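Local coordinates for alpha-actinin-like protein 1 (Schizosaccharomyces pombe, PDB 5BVR) that binds actin filaments through its tandem calponin-homology domains and takes part in forming and organising the actin ring during cytokinesis, at residues I46-Y60 against N73-G85. Numbering follows the deposited sequence.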
loop_
_atom_site.group_PDB
_atom_site.type_symbol
_atom_site.label_atom_id
_atom_site.label_comp_id
_atom_site.label_asym_id
_atom_site.label_seq_id
_atom_site.Cartn_x
_atom_site.Cartn_y
_atom_site.Cartn_z
ATOM N N ILE A 46 -13.957 -2.083 10.255
ATOM C CA ILE A 46 -13.806 -3.137 11.247
ATOM C C ILE A 46 -13.256 -4.406 10.622
ATOM O O ILE A 46 -12.320 -5.014 11.156
ATOM C CB ILE A 46 -15.138 -3.418 11.929
ATOM C CG1 ILE A 46 -15.482 -2.257 12.862
ATOM C CG2 ILE A 46 -15.110 -4.760 12.713
ATOM C CD1 ILE A 46 -16.935 -2.277 13.350
ATOM N N GLN A 47 -13.830 -4.809 9.496
ATOM C CA GLN A 47 -13.374 -6.013 8.824
ATOM C C GLN A 47 -11.913 -5.886 8.374
ATOM O O GLN A 47 -11.133 -6.832 8.546
ATOM C CB GLN A 47 -14.300 -6.359 7.661
ATOM C CG GLN A 47 -15.698 -6.764 8.152
ATOM C CD GLN A 47 -16.701 -7.024 7.039
ATOM O OE1 GLN A 47 -16.720 -6.343 6.018
ATOM N NE2 GLN A 47 -17.542 -8.022 7.241
ATOM N N LEU A 48 -11.530 -4.747 7.810
ATOM C CA LEU A 48 -10.122 -4.504 7.476
ATOM C C LEU A 48 -9.219 -4.745 8.690
ATOM O O LEU A 48 -8.202 -5.447 8.604
ATOM C CB LEU A 48 -9.901 -3.079 6.955
ATOM C CG LEU A 48 -8.438 -2.734 6.645
ATOM C CD1 LEU A 48 -7.939 -3.490 5.428
ATOM C CD2 LEU A 48 -8.292 -1.237 6.444
ATOM N N LEU A 49 -9.592 -4.175 9.829
ATOM C CA LEU A 49 -8.777 -4.261 11.031
ATOM C C LEU A 49 -8.627 -5.704 11.509
ATOM O O LEU A 49 -7.549 -6.109 11.936
ATOM C CB LEU A 49 -9.351 -3.376 12.134
ATOM C CG LEU A 49 -9.234 -1.881 11.851
ATOM C CD1 LEU A 49 -10.125 -1.082 12.813
ATOM C CD2 LEU A 49 -7.784 -1.391 11.944
ATOM N N GLU A 50 -9.691 -6.489 11.408
ATOM C CA GLU A 50 -9.613 -7.897 11.785
ATOM C C GLU A 50 -8.589 -8.615 10.909
ATOM O O GLU A 50 -7.810 -9.436 11.395
ATOM C CB GLU A 50 -10.983 -8.561 11.663
ATOM C CG GLU A 50 -11.943 -8.135 12.768
ATOM C CD GLU A 50 -13.278 -8.848 12.726
ATOM O OE1 GLU A 50 -13.757 -9.170 11.611
ATOM O OE2 GLU A 50 -13.854 -9.076 13.818
ATOM N N ILE A 51 -8.580 -8.269 9.627
ATOM C CA ILE A 51 -7.706 -8.899 8.646
ATOM C C ILE A 51 -6.244 -8.524 8.851
ATOM O O ILE A 51 -5.368 -9.399 8.971
ATOM C CB ILE A 51 -8.155 -8.552 7.207
ATOM C CG1 ILE A 51 -9.561 -9.118 6.939
ATOM C CG2 ILE A 51 -7.154 -9.101 6.160
ATOM C CD1 ILE A 51 -10.219 -8.597 5.690
ATOM N N ILE A 52 -5.951 -7.231 8.868
ATOM C CA ILE A 52 -4.560 -6.799 8.961
ATOM C C ILE A 52 -4.010 -6.926 10.380
ATOM O O ILE A 52 -2.793 -7.051 10.565
ATOM C CB ILE A 52 -4.354 -5.378 8.396
ATOM C CG1 ILE A 52 -5.079 -4.317 9.248
ATOM C CG2 ILE A 52 -4.827 -5.318 6.947
ATOM C CD1 ILE A 52 -4.981 -2.883 8.729
ATOM N N GLY A 53 -4.897 -6.888 11.365
ATOM C CA GLY A 53 -4.528 -7.015 12.764
ATOM C C GLY A 53 -4.554 -8.447 13.294
ATOM O O GLY A 53 -4.102 -8.679 14.407
ATOM N N ASP A 54 -5.091 -9.384 12.512
ATOM C CA ASP A 54 -5.177 -10.798 12.921
ATOM C C ASP A 54 -5.883 -10.917 14.262
ATOM O O ASP A 54 -5.430 -11.603 15.183
ATOM C CB ASP A 54 -3.784 -11.429 12.965
ATOM C CG ASP A 54 -3.822 -12.916 13.254
ATOM O OD1 ASP A 54 -4.824 -13.571 12.899
ATOM O OD2 ASP A 54 -2.843 -13.419 13.847
ATOM N N GLU A 55 -7.020 -10.251 14.375
ATOM C CA GLU A 55 -7.805 -10.326 15.601
ATOM C C GLU A 55 -9.293 -10.305 15.325
ATOM O O GLU A 55 -9.753 -9.750 14.343
ATOM C CB GLU A 55 -7.459 -9.171 16.534
ATOM C CG GLU A 55 -6.063 -9.215 17.082
ATOM C CD GLU A 55 -5.792 -8.055 18.002
ATOM O OE1 GLU A 55 -6.492 -7.955 19.035
ATOM O OE2 GLU A 55 -4.898 -7.238 17.674
ATOM N N ASN A 56 -10.041 -10.927 16.217
ATOM C CA ASN A 56 -11.482 -10.886 16.170
ATOM C C ASN A 56 -11.931 -9.710 17.004
ATOM O O ASN A 56 -11.716 -9.691 18.216
ATOM C CB ASN A 56 -12.020 -12.170 16.764
ATOM C CG ASN A 56 -13.497 -12.354 16.517
ATOM O OD1 ASN A 56 -14.292 -11.424 16.668
ATOM N ND2 ASN A 56 -13.876 -13.564 16.130
ATOM N N LEU A 57 -12.549 -8.726 16.358
ATOM C CA LEU A 57 -12.982 -7.518 17.049
ATOM C C LEU A 57 -14.359 -7.710 17.705
ATOM O O LEU A 57 -14.861 -6.803 18.345
ATOM C CB LEU A 57 -12.976 -6.316 16.087
ATOM C CG LEU A 57 -11.702 -5.453 16.035
ATOM C CD1 LEU A 57 -10.481 -6.277 15.687
ATOM C CD2 LEU A 57 -11.856 -4.300 15.048
ATOM N N GLY A 58 -14.962 -8.886 17.546
ATOM C CA GLY A 58 -16.211 -9.189 18.224
ATOM C C GLY A 58 -17.442 -8.596 17.558
ATOM O O GLY A 58 -17.447 -8.313 16.363
ATOM N N ARG A 59 -18.503 -8.405 18.332
ATOM C CA ARG A 59 -19.773 -8.033 17.733
ATOM C C ARG A 59 -19.843 -6.546 17.391
ATOM O O ARG A 59 -19.227 -5.704 18.032
ATOM C CB ARG A 59 -20.952 -8.481 18.606
ATOM C CG ARG A 59 -21.673 -9.686 17.996
ATOM C CD ARG A 59 -22.773 -10.240 18.879
ATOM N NE ARG A 59 -23.405 -9.195 19.680
ATOM C CZ ARG A 59 -23.196 -8.996 20.981
ATOM N NH1 ARG A 59 -22.375 -9.780 21.672
ATOM N NH2 ARG A 59 -23.826 -8.008 21.602
ATOM N N TYR A 60 -20.567 -6.246 16.328
ATOM C CA TYR A 60 -20.803 -4.864 15.929
ATOM C C TYR A 60 -22.115 -4.841 15.184
ATOM O O TYR A 60 -22.743 -5.887 15.000
ATOM C CB TYR A 60 -19.658 -4.335 15.069
ATOM C CG TYR A 60 -19.384 -5.157 13.841
ATOM C CD1 TYR A 60 -18.495 -6.222 13.889
ATOM C CD2 TYR A 60 -20.009 -4.889 12.631
ATOM C CE1 TYR A 60 -18.232 -6.990 12.773
ATOM C CE2 TYR A 60 -19.742 -5.644 11.503
ATOM C CZ TYR A 60 -18.849 -6.702 11.583
ATOM O OH TYR A 60 -18.556 -7.482 10.485
ATOM N N ASN A 73 -20.088 1.750 15.391
ATOM C CA ASN A 73 -19.158 0.909 14.638
ATOM C C ASN A 73 -17.837 1.614 14.418
ATOM O O ASN A 73 -16.777 1.045 14.656
ATOM C CB ASN A 73 -19.715 0.470 13.274
ATOM C CG ASN A 73 -20.799 -0.599 13.381
ATOM O OD1 ASN A 73 -21.025 -1.183 14.441
ATOM N ND2 ASN A 73 -21.443 -0.876 12.266
ATOM N N VAL A 74 -17.888 2.861 13.975
ATOM C CA VAL A 74 -16.653 3.552 13.694
ATOM C C VAL A 74 -15.849 3.767 14.984
ATOM O O VAL A 74 -14.618 3.634 14.987
ATOM C CB VAL A 74 -16.923 4.885 12.971
ATOM C CG1 VAL A 74 -15.652 5.674 12.839
ATOM C CG2 VAL A 74 -17.502 4.636 11.601
ATOM N N ASN A 75 -16.543 4.104 16.068
ATOM C CA ASN A 75 -15.886 4.320 17.340
ATOM C C ASN A 75 -15.186 3.027 17.794
ATOM O O ASN A 75 -14.073 3.076 18.307
ATOM C CB ASN A 75 -16.888 4.811 18.382
ATOM C CG ASN A 75 -16.241 5.169 19.697
ATOM O OD1 ASN A 75 -15.456 6.107 19.784
ATOM N ND2 ASN A 75 -16.582 4.424 20.738
ATOM N N LYS A 76 -15.829 1.881 17.577
ATOM C CA LYS A 76 -15.198 0.588 17.873
ATOM C C LYS A 76 -13.874 0.448 17.126
ATOM O O LYS A 76 -12.856 0.071 17.706
ATOM C CB LYS A 76 -16.147 -0.554 17.487
ATOM C CG LYS A 76 -15.610 -1.934 17.719
ATOM C CD LYS A 76 -16.668 -2.952 17.345
ATOM C CE LYS A 76 -16.149 -4.355 17.407
ATOM N NZ LYS A 76 -16.032 -4.775 18.826
ATOM N N ALA A 77 -13.888 0.771 15.839
ATOM C CA ALA A 77 -12.676 0.699 15.028
ATOM C C ALA A 77 -11.597 1.633 15.549
ATOM O O ALA A 77 -10.435 1.243 15.658
ATOM C CB ALA A 77 -12.999 1.029 13.598
ATOM N N LEU A 78 -11.975 2.877 15.827
ATOM C CA LEU A 78 -10.999 3.866 16.261
ATOM C C LEU A 78 -10.415 3.477 17.603
ATOM O O LEU A 78 -9.210 3.628 17.815
ATOM C CB LEU A 78 -11.612 5.271 16.292
ATOM C CG LEU A 78 -12.130 5.818 14.960
ATOM C CD1 LEU A 78 -12.625 7.242 15.139
ATOM C CD2 LEU A 78 -11.077 5.768 13.888
ATOM N N GLU A 79 -11.244 2.949 18.493
ATOM C CA GLU A 79 -10.745 2.543 19.793
ATOM C C GLU A 79 -9.762 1.387 19.634
ATOM O O GLU A 79 -8.731 1.361 20.321
ATOM C CB GLU A 79 -11.901 2.194 20.737
ATOM C CG GLU A 79 -12.647 3.437 21.227
ATOM C CD GLU A 79 -11.725 4.441 21.911
ATOM O OE1 GLU A 79 -10.889 4.016 22.744
ATOM O OE2 GLU A 79 -11.822 5.648 21.600
ATOM N N TYR A 80 -10.034 0.456 18.715
ATOM C CA TYR A 80 -9.085 -0.637 18.460
ATOM C C TYR A 80 -7.741 -0.077 17.974
ATOM O O TYR A 80 -6.670 -0.451 18.463
ATOM C CB TYR A 80 -9.653 -1.638 17.455
ATOM C CG TYR A 80 -8.630 -2.675 17.060
ATOM C CD1 TYR A 80 -8.353 -3.756 17.890
ATOM C CD2 TYR A 80 -7.902 -2.540 15.887
ATOM C CE1 TYR A 80 -7.401 -4.685 17.542
ATOM C CE2 TYR A 80 -6.949 -3.469 15.529
ATOM C CZ TYR A 80 -6.705 -4.538 16.360
ATOM O OH TYR A 80 -5.743 -5.458 15.989
ATOM N N ILE A 81 -7.804 0.834 17.014
ATOM C CA ILE A 81 -6.597 1.454 16.472
ATOM C C ILE A 81 -5.775 2.151 17.566
ATOM O O ILE A 81 -4.541 1.959 17.668
ATOM C CB ILE A 81 -6.975 2.423 15.339
ATOM C CG1 ILE A 81 -7.550 1.616 14.163
ATOM C CG2 ILE A 81 -5.757 3.235 14.881
ATOM C CD1 ILE A 81 -8.228 2.483 13.082
ATOM N N LYS A 82 -6.459 2.893 18.424
ATOM C CA LYS A 82 -5.809 3.560 19.545
ATOM C C LYS A 82 -5.186 2.548 20.502
ATOM O O LYS A 82 -4.073 2.755 20.992
ATOM C CB LYS A 82 -6.826 4.434 20.281
ATOM C CG LYS A 82 -6.259 5.205 21.451
ATOM C CD LYS A 82 -7.326 6.062 22.117
ATOM C CE LYS A 82 -6.758 6.831 23.309
ATOM N NZ LYS A 82 -7.797 7.653 23.993
ATOM N N SER A 83 -5.904 1.456 20.762
ATOM C CA SER A 83 -5.429 0.418 21.685
ATOM C C SER A 83 -4.111 -0.208 21.239
ATOM O O SER A 83 -3.370 -0.760 22.059
ATOM C CB SER A 83 -6.480 -0.676 21.853
ATOM O OG SER A 83 -6.404 -1.635 20.816
ATOM N N LYS A 84 -3.830 -0.129 19.943
ATOM C CA LYS A 84 -2.588 -0.650 19.377
ATOM C C LYS A 84 -1.495 0.416 19.313
ATOM O O LYS A 84 -0.451 0.192 18.711
ATOM C CB LYS A 84 -2.837 -1.229 17.975
ATOM C CG LYS A 84 -3.919 -2.322 17.920
ATOM C CD LYS A 84 -3.440 -3.671 18.443
ATOM C CE LYS A 84 -2.531 -4.367 17.440
ATOM N NZ LYS A 84 -1.957 -5.632 17.992
ATOM N N GLY A 85 -1.731 1.568 19.931
ATOM C CA GLY A 85 -0.734 2.623 19.996
ATOM C C GLY A 85 -0.576 3.475 18.755
ATOM O O GLY A 85 0.436 4.163 18.600
HETATM O O HOH W 1 -2.106 -7.218 15.366
#
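The Tyr-80 ring has Leu-57 over one face and meets Glu-55 at its edge, and it illustrates how, in the first calponin-homology domain of this actin-binding region, two helices and the loop that follows one of them are brought together, with one aromatic side chain meeting both helix and loop. Helices 46-53 and 73-83 run nearly parallel, their axes 27° apart. With CG anti to the backbone N (chi1 173°), the Tyr-80 ring leaves its helix toward the partner segment and slots between helix and loop. Leu-57 CD1 makes a CH-pi contact, 4.0 Å from the centroid of the Tyr-80 ring, while Lys-84 CG lies over the opposite face, toward its rim. The Tyr-80 OH donates to Glu-55 OE2 at 2.6 Å, reaching the oxygen from above the carboxylate plane, which is turned 65° against the ring. Lys-84 NZ lies 3.4 Å from Glu-55 OE2 in a long, weak salt bridge; a water links this NZ to Gly-53 O. A phenylalanine here would keep the ring but is likely to leave Glu-55 OE2 with only the weak lysine bond across this contact. Deeper in, the two branches of Leu-49 divide the apolar work: CD1 meets Ala-77 CB at 3.7 Å, and CD2 packs on CG1 of Ile-81, whose side chain it crosses at about a right angle. Leu-49 also touches Leu-111 of helix 101-117, tying the pair to the domain core. At the other end, CD1 of Ile-46 rests on Asn-73 CB, while Asn-73 ND2, in the side-chain amide, bonds the backbone oxygens of Asp-41 and Asn-61. Lys-76 CD packs against Tyr-60 CB. Beyond it the chain bends at its last torsion, turning NZ toward Leu-57 O, at a spacing too short to be trusted, and weakly toward Arg-59 O at 3.4 Å.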